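Thymocyte nuclear protein 1 (Leishmania major, PDB 2AR1) is of unknown function but carries an EVE domain of the PUA clan, and so probably recognises modified bases in nucleic acid. Local coordinates at residues 28-33 with 97-102; 46-51 with 110-115; 66-71 with 127-132; 121-126 with 160-165. All blocks are in the same frame, centred on the assembly; numbering follows the deposited sequence.

Overall arrangement
Contact 1 is a surface contact, and contact 2 is partly buried. Contacts 3 and 4 are buried. Contacts 2, 3 and 4 all use strand 113-128, near its start, at its end and around the corner before that end. Contacts 1 and 2 touch each other through polar bonds. Contacts 3 and 4 touch through L127, I162, L66 and M165, with centres about 10 Å apart. Contacts 2 and 3 lie on opposite sides of the chain centre. The chemistry of the four contacts follows their place: a salt bridge at the surface, a cation-pi stack with water in contact 2, and apolar chains against aromatic edges in the two buried contacts.

Contact 1: 28-33 with 97-102; sequences PHKFSI and TSEYFD
K30 turns its CG anti to its own carbonyl carbon (chi1 -79°) and then runs out straight to NZ. E99 has its CG anti to the backbone N (chi1 -173°) and is extended too. The two chains come from opposite directions and form a salt bridge. K30 NZ donates to E99 OE2 at 2.6 Å. OE2 accepts with its syn lone pair, on the side of OE1. The other oxygen is farther off, with E99 OE1 3.2 Å from K30 NZ. The carboxylate therefore holds the ammonium mainly through one oxygen.

Y100 touches the same lysine lower down. Its OH lies 3.6 Å from K30 CD and meets the methylene chain, not the charge. E99 CB lies over one face of the Y100 ring, near its rim. A glycerol, probably from the crystallisation liquor, is bound close to the Y100 side chain and may mark a pocket there.

The second loop is shaped by its own bonds. S98 OG accepts from Y100 N at 2.7 Å, and F101 N reaches S98 O at 3.1 Å. The first bond makes an ST turn and the second closes a type I beta turn. The arrangement is a surface salt bridge between two loops of the EVE domain, one following strand 21-26 and one following strand 76-89.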
# COMPACT_ATOMS: atom_id res chain seq x y z
N PRO A 28 2.21 -10.57 3.97
CA PRO A 28 0.95 -11.12 4.50
C PRO A 28 0.98 -11.97 5.76
O PRO A 28 -0.06 -12.20 6.35
CB PRO A 28 0.43 -12.03 3.36
CG PRO A 28 1.56 -12.29 2.52
CD PRO A 28 2.52 -11.13 2.65
N HIS A 29 2.12 -12.45 6.18
CA HIS A 29 2.20 -13.18 7.44
C HIS A 29 2.16 -12.20 8.62
O HIS A 29 1.96 -12.60 9.77
CB HIS A 29 3.45 -14.05 7.49
CG HIS A 29 4.71 -13.26 7.65
ND1 HIS A 29 5.13 -12.35 6.72
CD2 HIS A 29 5.65 -13.27 8.62
CE1 HIS A 29 6.28 -11.83 7.11
NE2 HIS A 29 6.61 -12.37 8.26
N LYS A 30 2.34 -10.92 8.34
CA LYS A 30 2.23 -9.84 9.32
C LYS A 30 0.89 -9.18 9.20
O LYS A 30 0.18 -9.06 10.20
CB LYS A 30 3.31 -8.77 9.09
CG LYS A 30 4.69 -9.14 9.62
CD LYS A 30 5.70 -8.05 9.31
CE LYS A 30 7.11 -8.59 9.41
NZ LYS A 30 8.14 -7.47 9.19
N PHE A 31 0.52 -8.78 7.99
CA PHE A 31 -0.74 -8.10 7.77
C PHE A 31 -1.15 -8.28 6.32
O PHE A 31 -0.50 -7.76 5.40
CB PHE A 31 -0.58 -6.63 8.15
CG PHE A 31 -1.85 -5.81 8.10
CD1 PHE A 31 -2.68 -5.75 9.20
CD2 PHE A 31 -2.21 -5.13 6.97
CE1 PHE A 31 -3.85 -5.02 9.18
CE2 PHE A 31 -3.37 -4.35 6.95
CZ PHE A 31 -4.20 -4.32 8.06
N SER A 32 -2.20 -9.07 6.12
CA SER A 32 -2.67 -9.39 4.79
C SER A 32 -3.92 -8.63 4.43
O SER A 32 -4.55 -7.97 5.25
CB SER A 32 -2.93 -10.88 4.71
OG SER A 32 -4.11 -11.19 5.43
N ILE A 33 -4.34 -8.80 3.18
CA ILE A 33 -5.62 -8.22 2.77
C ILE A 33 -6.80 -8.72 3.68
O ILE A 33 -7.71 -7.99 3.93
CB ILE A 33 -5.91 -8.53 1.29
CG1 ILE A 33 -7.17 -7.79 0.80
CG2 ILE A 33 -6.12 -10.06 1.07
CD1 ILE A 33 -7.15 -6.23 0.87
N THR A 97 7.82 -2.05 22.17
CA THR A 97 7.57 -3.49 21.88
C THR A 97 7.38 -3.83 20.39
O THR A 97 7.28 -5.02 20.02
CB THR A 97 6.29 -3.98 22.59
OG1 THR A 97 5.12 -3.45 21.96
CG2 THR A 97 6.33 -3.68 24.06
N SER A 98 7.33 -2.78 19.56
CA SER A 98 7.12 -2.89 18.13
C SER A 98 8.42 -3.12 17.39
O SER A 98 9.47 -2.52 17.68
CB SER A 98 6.54 -1.59 17.56
OG SER A 98 6.35 -1.66 16.12
N GLU A 99 8.33 -3.98 16.41
CA GLU A 99 9.31 -4.06 15.30
C GLU A 99 9.60 -2.74 14.64
O GLU A 99 10.70 -2.54 14.13
CB GLU A 99 8.73 -4.97 14.21
CG GLU A 99 9.68 -5.28 13.08
CD GLU A 99 9.01 -6.12 12.03
OE1 GLU A 99 7.84 -6.49 12.21
OE2 GLU A 99 9.67 -6.42 11.02
N TYR A 100 8.61 -1.86 14.61
CA TYR A 100 8.76 -0.57 13.95
C TYR A 100 9.21 0.55 14.92
O TYR A 100 9.20 1.73 14.56
CB TYR A 100 7.44 -0.23 13.23
CG TYR A 100 6.88 -1.39 12.46
CD1 TYR A 100 7.66 -2.09 11.56
CD2 TYR A 100 5.57 -1.82 12.66
CE1 TYR A 100 7.17 -3.20 10.87
CE2 TYR A 100 5.07 -2.89 11.96
CZ TYR A 100 5.89 -3.58 11.08
OH TYR A 100 5.40 -4.65 10.39
N PHE A 101 9.68 0.18 16.10
CA PHE A 101 10.20 1.14 17.06
C PHE A 101 11.32 1.93 16.42
O PHE A 101 12.13 1.38 15.71
CB PHE A 101 10.75 0.44 18.31
CG PHE A 101 11.31 1.38 19.34
CD1 PHE A 101 10.54 2.41 19.85
CD2 PHE A 101 12.63 1.24 19.81
CE1 PHE A 101 11.05 3.30 20.80
CE2 PHE A 101 13.14 2.09 20.77
CZ PHE A 101 12.36 3.15 21.26
N ASP A 102 11.34 3.23 16.67
CA ASP A 102 12.45 4.10 16.22
C ASP A 102 13.03 4.78 17.46
O ASP A 102 12.38 5.67 18.01
CB ASP A 102 11.93 5.15 15.24
CG ASP A 102 13.01 6.10 14.78
OD1 ASP A 102 14.17 5.96 15.22
OD2 ASP A 102 12.70 6.97 13.94

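Contact 2: 46-51 with 110-115; sequences GVRNYA and NPWKMV
R48 and W112 form a cation-pi stack in the EVE domain, where the loop leading into helix 50-58 meets the start of strand 113-128. The guanidinium of R48 lies nearly flat on the indole, with the planes 16° apart. R48 CZ is 4.1 Å from the centroid of the five-membered ring. The aliphatic part of the arginine joins in: R48 CD stands over the same ring, 3.5 Å from its centroid, as a CH-pi contact. A bend at chi2 (-77°) folds the arginine chain over the indole.

Y50 meets the six-membered ring of W112 from the side away from R48. The planes are 12° apart and the centroids 4.7 Å, a strongly offset pair in which W112 CH2 lies over one face of the Y50 ring. Y50 CE1 comes within 3.3 Å of W112 CH2. P111 CG also lies on that side of the indole, near its rim.

The polar ends are tied down around the stack. W112 NE1 is hydrogen-bonded to D102 OD2, and R48 NE to Y100 O. R48 NH1 makes a salt bridge to D90, and it also donates to V47 O. N49 caps helix 50-58 by accepting from A52 N. On the strand side, N110 OD1 accepts from the backbone N of W112, 3.0 Å from OD1 to N, with the donor above the amide plane. This Asx turn positions the residue carrying the indole. One water joins the two backbones, sitting 2.9 Å from V47 O and 2.8 Å from K113 O.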
# COMPACT_ATOMS: atom_id res chain seq x y z
N GLY A 46 4.13 1.46 10.38
CA GLY A 46 5.38 0.73 10.22
C GLY A 46 6.20 0.99 8.98
O GLY A 46 7.15 0.24 8.73
N VAL A 47 5.85 2.01 8.19
CA VAL A 47 6.64 2.43 7.04
C VAL A 47 7.83 3.23 7.54
O VAL A 47 7.66 4.20 8.23
CB VAL A 47 5.81 3.20 6.02
CG1 VAL A 47 6.71 3.79 4.92
CG2 VAL A 47 4.74 2.29 5.39
N ARG A 48 9.03 2.76 7.23
CA ARG A 48 10.28 3.36 7.74
C ARG A 48 11.26 3.70 6.63
O ARG A 48 12.47 3.69 6.82
CB ARG A 48 10.95 2.47 8.78
CG ARG A 48 10.02 2.18 9.95
CD ARG A 48 9.94 3.38 10.86
NE ARG A 48 9.09 3.17 12.03
CZ ARG A 48 7.81 3.51 12.07
NH1 ARG A 48 7.20 3.92 10.98
NH2 ARG A 48 7.08 3.25 13.15
N ASN A 49 10.71 4.00 5.48
CA ASN A 49 11.45 4.51 4.33
C ASN A 49 10.90 5.90 4.12
O ASN A 49 9.71 6.12 4.02
CB ASN A 49 11.20 3.63 3.11
CG ASN A 49 11.80 4.15 1.84
OD1 ASN A 49 11.11 4.76 1.05
ND2 ASN A 49 13.05 3.84 1.60
N TYR A 50 11.81 6.88 4.01
CA TYR A 50 11.35 8.25 3.98
C TYR A 50 10.60 8.67 2.67
O TYR A 50 9.68 9.49 2.67
CB TYR A 50 12.59 9.18 4.12
CG TYR A 50 13.36 9.02 5.43
CD1 TYR A 50 12.80 9.41 6.62
CD2 TYR A 50 14.70 8.50 5.44
CE1 TYR A 50 13.49 9.28 7.81
CE2 TYR A 50 15.40 8.33 6.64
CZ TYR A 50 14.78 8.74 7.83
OH TYR A 50 15.47 8.60 9.02
N ALA A 51 11.05 8.15 1.55
CA ALA A 51 10.35 8.34 0.27
C ALA A 51 8.95 7.79 0.38
O ALA A 51 8.00 8.48 -0.01
CB ALA A 51 11.10 7.64 -0.88
N ASN A 110 8.52 13.22 15.75
CA ASN A 110 8.31 11.90 15.15
C ASN A 110 8.31 12.05 13.62
O ASN A 110 7.39 12.62 13.07
CB ASN A 110 6.99 11.32 15.62
CG ASN A 110 6.80 9.91 15.17
OD1 ASN A 110 7.56 9.41 14.34
ND2 ASN A 110 5.74 9.25 15.70
N PRO A 111 9.35 11.55 12.93
CA PRO A 111 9.36 11.78 11.51
C PRO A 111 8.35 10.92 10.76
O PRO A 111 7.97 11.24 9.64
CB PRO A 111 10.78 11.44 11.12
CG PRO A 111 11.34 10.59 12.19
CD PRO A 111 10.49 10.75 13.40
N TRP A 112 7.90 9.84 11.40
CA TRP A 112 7.09 8.84 10.73
C TRP A 112 5.61 9.24 10.73
O TRP A 112 5.05 9.73 11.75
CB TRP A 112 7.36 7.45 11.30
CG TRP A 112 8.80 7.12 11.24
CD1 TRP A 112 9.62 6.94 12.28
CD2 TRP A 112 9.61 7.01 10.05
NE1 TRP A 112 10.92 6.68 11.83
CE2 TRP A 112 10.92 6.67 10.47
CE3 TRP A 112 9.34 7.06 8.68
CZ2 TRP A 112 11.99 6.44 9.56
CZ3 TRP A 112 10.41 6.86 7.78
CH2 TRP A 112 11.71 6.54 8.24
N LYS A 113 5.00 9.06 9.57
CA LYS A 113 3.61 9.47 9.33
C LYS A 113 2.84 8.33 8.69
O LYS A 113 3.44 7.45 8.03
CB LYS A 113 3.55 10.70 8.41
CG LYS A 113 4.38 11.82 8.85
CD LYS A 113 3.93 12.42 10.15
CE LYS A 113 4.75 13.66 10.39
NZ LYS A 113 5.26 13.79 11.78
N MET A 114 1.51 8.32 8.87
CA MET A 114 0.73 7.28 8.25
C MET A 114 -0.69 7.75 8.00
O MET A 114 -1.23 8.55 8.74
CB MET A 114 0.69 6.06 9.14
CG MET A 114 -0.02 6.25 10.42
SD MET A 114 0.20 4.95 11.62
CE MET A 114 -0.80 5.53 12.99
N VAL A 115 -1.26 7.19 6.94
CA VAL A 115 -2.68 7.31 6.63
C VAL A 115 -3.47 6.16 7.22
O VAL A 115 -2.89 5.21 7.77
CB VAL A 115 -2.97 7.41 5.12
CG1 VAL A 115 -2.20 8.61 4.51
CG2 VAL A 115 -2.50 6.16 4.39
O HOH W 1 6.07 6.58 7.84

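Contact 3: 66-71 with 127-132; sequences LFYHSN and LTLHEL
The packing of Y68 on L129 and L132 joins strand 64-69 of the mixed EVE-domain sheet to the short helix 129-132. The closest approach is Y68 OH to L129 CD1, at 3.2 Å, a tight contact between a hydroxyl oxygen and a methyl. L129 CB follows at 3.6 Å from the same Y68 OH. Both leucines meet the tyrosine at its edge, near the ring plane, and not over a face. L132 comes in along the flank of the ring: its CD1 lies 4.1 Å from Y68 CE2, and the two side chains run antiparallel, side by side.

The tyrosine reaches this far because its CG is anti to the backbone N (chi1 -176°). The strand backbone is held by bonds to L24 on the neighbouring strand 21-26. The Y68 side chain also touches V77, L23 and K25, so residues of both flanking strands help to place it.

The leucines are placed by the way the helix starts. Strand 113-128 ends at T128, the N-cap residue, and the chain enters the helix at once. L129 opens the helix and L132, three residues on, closes it; both CB atoms face Y68. L132 N donates to T128 O at 3.1 Å. The cap itself is a side-chain bond: T128 OG1 accepts from E131 N at 3.3 Å, with an N-H...O angle of 160°.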
# COMPACT_ATOMS: atom_id res chain seq x y z
N LEU A 66 -3.90 -0.26 -4.37
CA LEU A 66 -3.56 -1.72 -4.64
C LEU A 66 -2.90 -2.24 -3.41
O LEU A 66 -1.87 -1.74 -2.98
CB LEU A 66 -2.69 -1.87 -5.87
CG LEU A 66 -3.25 -1.27 -7.14
CD1 LEU A 66 -2.25 -1.19 -8.26
CD2 LEU A 66 -4.51 -1.97 -7.55
N PHE A 67 -3.50 -3.32 -2.86
CA PHE A 67 -2.95 -3.97 -1.69
C PHE A 67 -2.00 -5.08 -2.23
O PHE A 67 -2.45 -6.07 -2.79
CB PHE A 67 -4.06 -4.58 -0.85
CG PHE A 67 -3.64 -4.92 0.54
CD1 PHE A 67 -2.86 -5.98 0.81
CD2 PHE A 67 -4.10 -4.15 1.61
CE1 PHE A 67 -2.45 -6.29 2.13
CE2 PHE A 67 -3.77 -4.46 2.96
CZ PHE A 67 -2.91 -5.51 3.22
N TYR A 68 -0.73 -4.93 -1.99
CA TYR A 68 0.28 -5.81 -2.57
C TYR A 68 0.93 -6.61 -1.50
O TYR A 68 1.50 -6.06 -0.58
CB TYR A 68 1.35 -4.99 -3.33
CG TYR A 68 2.41 -5.79 -4.05
CD1 TYR A 68 3.52 -6.24 -3.38
CD2 TYR A 68 2.26 -6.13 -5.39
CE1 TYR A 68 4.53 -6.94 -4.04
CE2 TYR A 68 3.24 -6.87 -6.04
CZ TYR A 68 4.35 -7.32 -5.35
OH TYR A 68 5.28 -8.05 -6.04
N HIS A 69 0.85 -7.96 -1.63
CA HIS A 69 1.58 -8.87 -0.77
C HIS A 69 3.02 -9.06 -1.23
O HIS A 69 3.28 -9.51 -2.36
CB HIS A 69 0.90 -10.25 -0.75
CG HIS A 69 -0.39 -10.26 -0.01
ND1 HIS A 69 -1.18 -11.40 0.03
CD2 HIS A 69 -1.02 -9.33 0.73
CE1 HIS A 69 -2.23 -11.15 0.78
NE2 HIS A 69 -2.16 -9.93 1.25
N SER A 70 3.96 -8.70 -0.33
CA SER A 70 5.37 -8.81 -0.57
C SER A 70 6.02 -9.86 0.31
O SER A 70 5.42 -10.29 1.33
CB SER A 70 6.06 -7.44 -0.33
OG SER A 70 5.74 -6.93 0.96
N ASN A 71 7.21 -10.32 -0.12
CA ASN A 71 8.06 -11.15 0.71
C ASN A 71 7.27 -12.41 1.13
O ASN A 71 7.12 -12.76 2.31
CB ASN A 71 8.53 -10.34 1.93
CG ASN A 71 9.62 -11.06 2.74
OD1 ASN A 71 10.78 -11.07 2.36
ND2 ASN A 71 9.21 -11.68 3.86
N LEU A 127 -3.11 -11.59 -7.86
CA LEU A 127 -2.63 -11.31 -9.22
C LEU A 127 -1.10 -11.26 -9.18
O LEU A 127 -0.53 -10.32 -8.63
CB LEU A 127 -3.25 -10.01 -9.69
CG LEU A 127 -2.93 -9.54 -11.11
CD1 LEU A 127 -3.45 -10.58 -12.14
CD2 LEU A 127 -3.39 -8.15 -11.43
N THR A 128 -0.43 -12.28 -9.73
CA THR A 128 0.92 -12.47 -9.37
C THR A 128 1.83 -11.40 -9.97
O THR A 128 1.50 -10.80 -11.02
CB THR A 128 1.48 -13.81 -9.88
OG1 THR A 128 1.30 -13.89 -11.33
CG2 THR A 128 0.74 -14.93 -9.17
N LEU A 129 2.99 -11.26 -9.33
CA LEU A 129 4.06 -10.36 -9.81
C LEU A 129 4.49 -10.75 -11.22
O LEU A 129 4.65 -9.84 -12.07
CB LEU A 129 5.19 -10.28 -8.82
CG LEU A 129 6.24 -9.33 -9.34
CD1 LEU A 129 5.98 -7.91 -9.14
CD2 LEU A 129 7.57 -9.81 -8.79
N HIS A 130 4.60 -12.07 -11.46
CA HIS A 130 5.01 -12.58 -12.80
C HIS A 130 4.06 -11.99 -13.86
O HIS A 130 4.50 -11.45 -14.88
CB HIS A 130 4.94 -14.10 -12.85
CG HIS A 130 5.06 -14.64 -14.24
ND1 HIS A 130 6.27 -14.78 -14.88
CD2 HIS A 130 4.12 -15.04 -15.12
CE1 HIS A 130 6.08 -15.29 -16.09
NE2 HIS A 130 4.78 -15.48 -16.25
N GLU A 131 2.74 -12.03 -13.61
CA GLU A 131 1.82 -11.47 -14.59
C GLU A 131 1.96 -9.97 -14.69
O GLU A 131 1.74 -9.44 -15.78
CB GLU A 131 0.37 -11.83 -14.33
CG GLU A 131 0.03 -13.28 -14.56
CD GLU A 131 0.58 -13.85 -15.89
OE1 GLU A 131 0.41 -13.22 -16.98
OE2 GLU A 131 1.18 -14.94 -15.88
N LEU A 132 2.28 -9.30 -13.58
CA LEU A 132 2.34 -7.83 -13.61
C LEU A 132 3.50 -7.45 -14.55
O LEU A 132 3.43 -6.40 -15.23
CB LEU A 132 2.55 -7.21 -12.25
CG LEU A 132 1.36 -7.38 -11.28
CD1 LEU A 132 1.77 -7.04 -9.86
CD2 LEU A 132 0.07 -6.63 -11.68

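Contact 4: 121-126 with 160-165; sequences ARWDTV and AYILRM
W123 O accepts from R122 NH1 at 2.9 Å, with an N-H...O angle of 151°. The donor is tilted from the carbonyl plane. R122 NE also makes a salt bridge to D34. The indole of W123 meets I162 and L163 of helix 156-169.

The touching atoms are at the far rim of the six-membered ring. W123 CH2 lies 3.8 Å from I162 CG2, and W123 CZ2 lies 4.2 Å from L163 CG. Both partners come at the edge, near the ring plane. The side chains of W123 and I162 cross at about a right angle. I162 CG2 is anti to its backbone N, which turns this methyl to the indole while the longer CG1 branch leads away.

Strand 76-89 lines the indole as well, through V77 and L80. I162 and L163 both touch L66, and I162 also reaches L127. There is no hydrogen bond between 121-126 and 160-165. Just beyond them, a weak bond joins T125 O to Q169 NE2. The chemistry implies that this join rests mainly on apolar contact, with the W123 rim against two aliphatic chains.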
# COMPACT_ATOMS: atom_id res chain seq x y z
N ALA A 121 -11.79 -4.45 -1.52
CA ALA A 121 -11.95 -5.75 -2.20
C ALA A 121 -10.83 -6.75 -1.88
O ALA A 121 -9.70 -6.38 -1.68
CB ALA A 121 -12.06 -5.57 -3.64
N ARG A 122 -11.25 -8.04 -1.81
CA ARG A 122 -10.37 -9.14 -1.55
C ARG A 122 -10.48 -9.99 -2.81
O ARG A 122 -11.56 -10.49 -3.13
CB ARG A 122 -10.81 -9.92 -0.31
CG ARG A 122 -9.78 -10.91 0.30
CD ARG A 122 -9.37 -12.06 -0.55
NE ARG A 122 -8.67 -12.98 0.33
CZ ARG A 122 -8.13 -14.12 -0.08
NH1 ARG A 122 -8.19 -14.45 -1.35
NH2 ARG A 122 -7.55 -14.93 0.79
N TRP A 123 -9.40 -10.14 -3.57
CA TRP A 123 -9.51 -10.79 -4.82
C TRP A 123 -9.39 -12.31 -4.58
O TRP A 123 -8.64 -12.76 -3.67
CB TRP A 123 -8.46 -10.32 -5.80
CG TRP A 123 -8.68 -8.94 -6.25
CD1 TRP A 123 -9.81 -8.17 -6.03
CD2 TRP A 123 -7.77 -8.13 -7.05
NE1 TRP A 123 -9.63 -6.92 -6.62
CE2 TRP A 123 -8.42 -6.89 -7.27
CE3 TRP A 123 -6.49 -8.35 -7.64
CZ2 TRP A 123 -7.82 -5.87 -8.06
CZ3 TRP A 123 -5.88 -7.30 -8.39
CH2 TRP A 123 -6.57 -6.10 -8.59
N ASP A 124 -10.05 -13.12 -5.39
CA ASP A 124 -10.09 -14.58 -5.13
C ASP A 124 -8.71 -15.26 -5.10
O ASP A 124 -8.47 -16.20 -4.33
CB ASP A 124 -10.97 -15.30 -6.16
CG ASP A 124 -12.45 -14.92 -6.15
OD1 ASP A 124 -12.94 -14.03 -5.41
OD2 ASP A 124 -13.09 -15.51 -7.04
N THR A 125 -7.82 -14.81 -5.98
CA THR A 125 -6.45 -15.28 -5.98
C THR A 125 -5.63 -14.04 -6.25
O THR A 125 -6.15 -13.03 -6.80
CB THR A 125 -6.17 -16.32 -7.04
OG1 THR A 125 -6.42 -15.78 -8.33
CG2 THR A 125 -7.08 -17.52 -6.80
N VAL A 126 -4.43 -14.06 -5.73
CA VAL A 126 -3.52 -12.94 -5.92
C VAL A 126 -3.22 -12.81 -7.40
O VAL A 126 -3.11 -13.78 -8.14
CB VAL A 126 -2.22 -13.16 -5.14
CG1 VAL A 126 -1.21 -12.04 -5.40
CG2 VAL A 126 -2.42 -13.20 -3.67
N ALA A 160 -6.00 0.96 -13.87
CA ALA A 160 -7.09 0.46 -14.77
C ALA A 160 -6.71 -0.95 -15.27
O ALA A 160 -7.54 -1.87 -15.28
CB ALA A 160 -7.17 1.36 -15.94
N TYR A 161 -5.48 -1.08 -15.76
CA TYR A 161 -5.02 -2.35 -16.38
C TYR A 161 -5.02 -3.51 -15.38
O TYR A 161 -5.50 -4.67 -15.64
CB TYR A 161 -3.69 -2.09 -17.08
CG TYR A 161 -3.53 -3.18 -18.13
CD1 TYR A 161 -3.01 -4.46 -17.80
CD2 TYR A 161 -4.01 -2.99 -19.44
CE1 TYR A 161 -2.88 -5.42 -18.74
CE2 TYR A 161 -3.89 -3.95 -20.41
CZ TYR A 161 -3.35 -5.21 -20.09
OH TYR A 161 -3.25 -6.32 -20.96
N ILE A 162 -4.59 -3.19 -14.16
CA ILE A 162 -4.51 -4.17 -13.06
C ILE A 162 -5.89 -4.66 -12.65
O ILE A 162 -6.06 -5.85 -12.51
CB ILE A 162 -3.63 -3.66 -11.89
CG1 ILE A 162 -2.22 -3.54 -12.39
CG2 ILE A 162 -3.80 -4.43 -10.61
CD1 ILE A 162 -1.16 -2.85 -11.43
N LEU A 163 -6.86 -3.78 -12.55
CA LEU A 163 -8.23 -4.14 -12.22
C LEU A 163 -8.78 -4.99 -13.36
O LEU A 163 -9.46 -5.98 -13.11
CB LEU A 163 -9.07 -2.91 -11.89
CG LEU A 163 -8.96 -2.54 -10.39
CD1 LEU A 163 -7.67 -2.06 -9.90
CD2 LEU A 163 -9.97 -1.48 -10.13
N ARG A 164 -8.47 -4.67 -14.60
CA ARG A 164 -8.86 -5.47 -15.77
C ARG A 164 -8.30 -6.88 -15.67
O ARG A 164 -8.94 -7.86 -15.98
CB ARG A 164 -8.42 -4.77 -17.06
CG ARG A 164 -8.19 -5.68 -18.20
CD ARG A 164 -7.35 -5.12 -19.36
NE ARG A 164 -7.21 -6.15 -20.39
CZ ARG A 164 -6.94 -5.96 -21.68
NH1 ARG A 164 -6.78 -4.76 -22.15
NH2 ARG A 164 -6.90 -7.02 -22.51
N MET A 165 -7.04 -6.97 -15.33
CA MET A 165 -6.40 -8.28 -15.12
C MET A 165 -7.08 -9.17 -14.05
O MET A 165 -7.19 -10.40 -14.20
CB MET A 165 -4.94 -8.11 -14.78
CG MET A 165 -4.14 -7.61 -15.94
SD MET A 165 -2.44 -7.13 -15.43
CE MET A 165 -1.74 -8.60 -15.13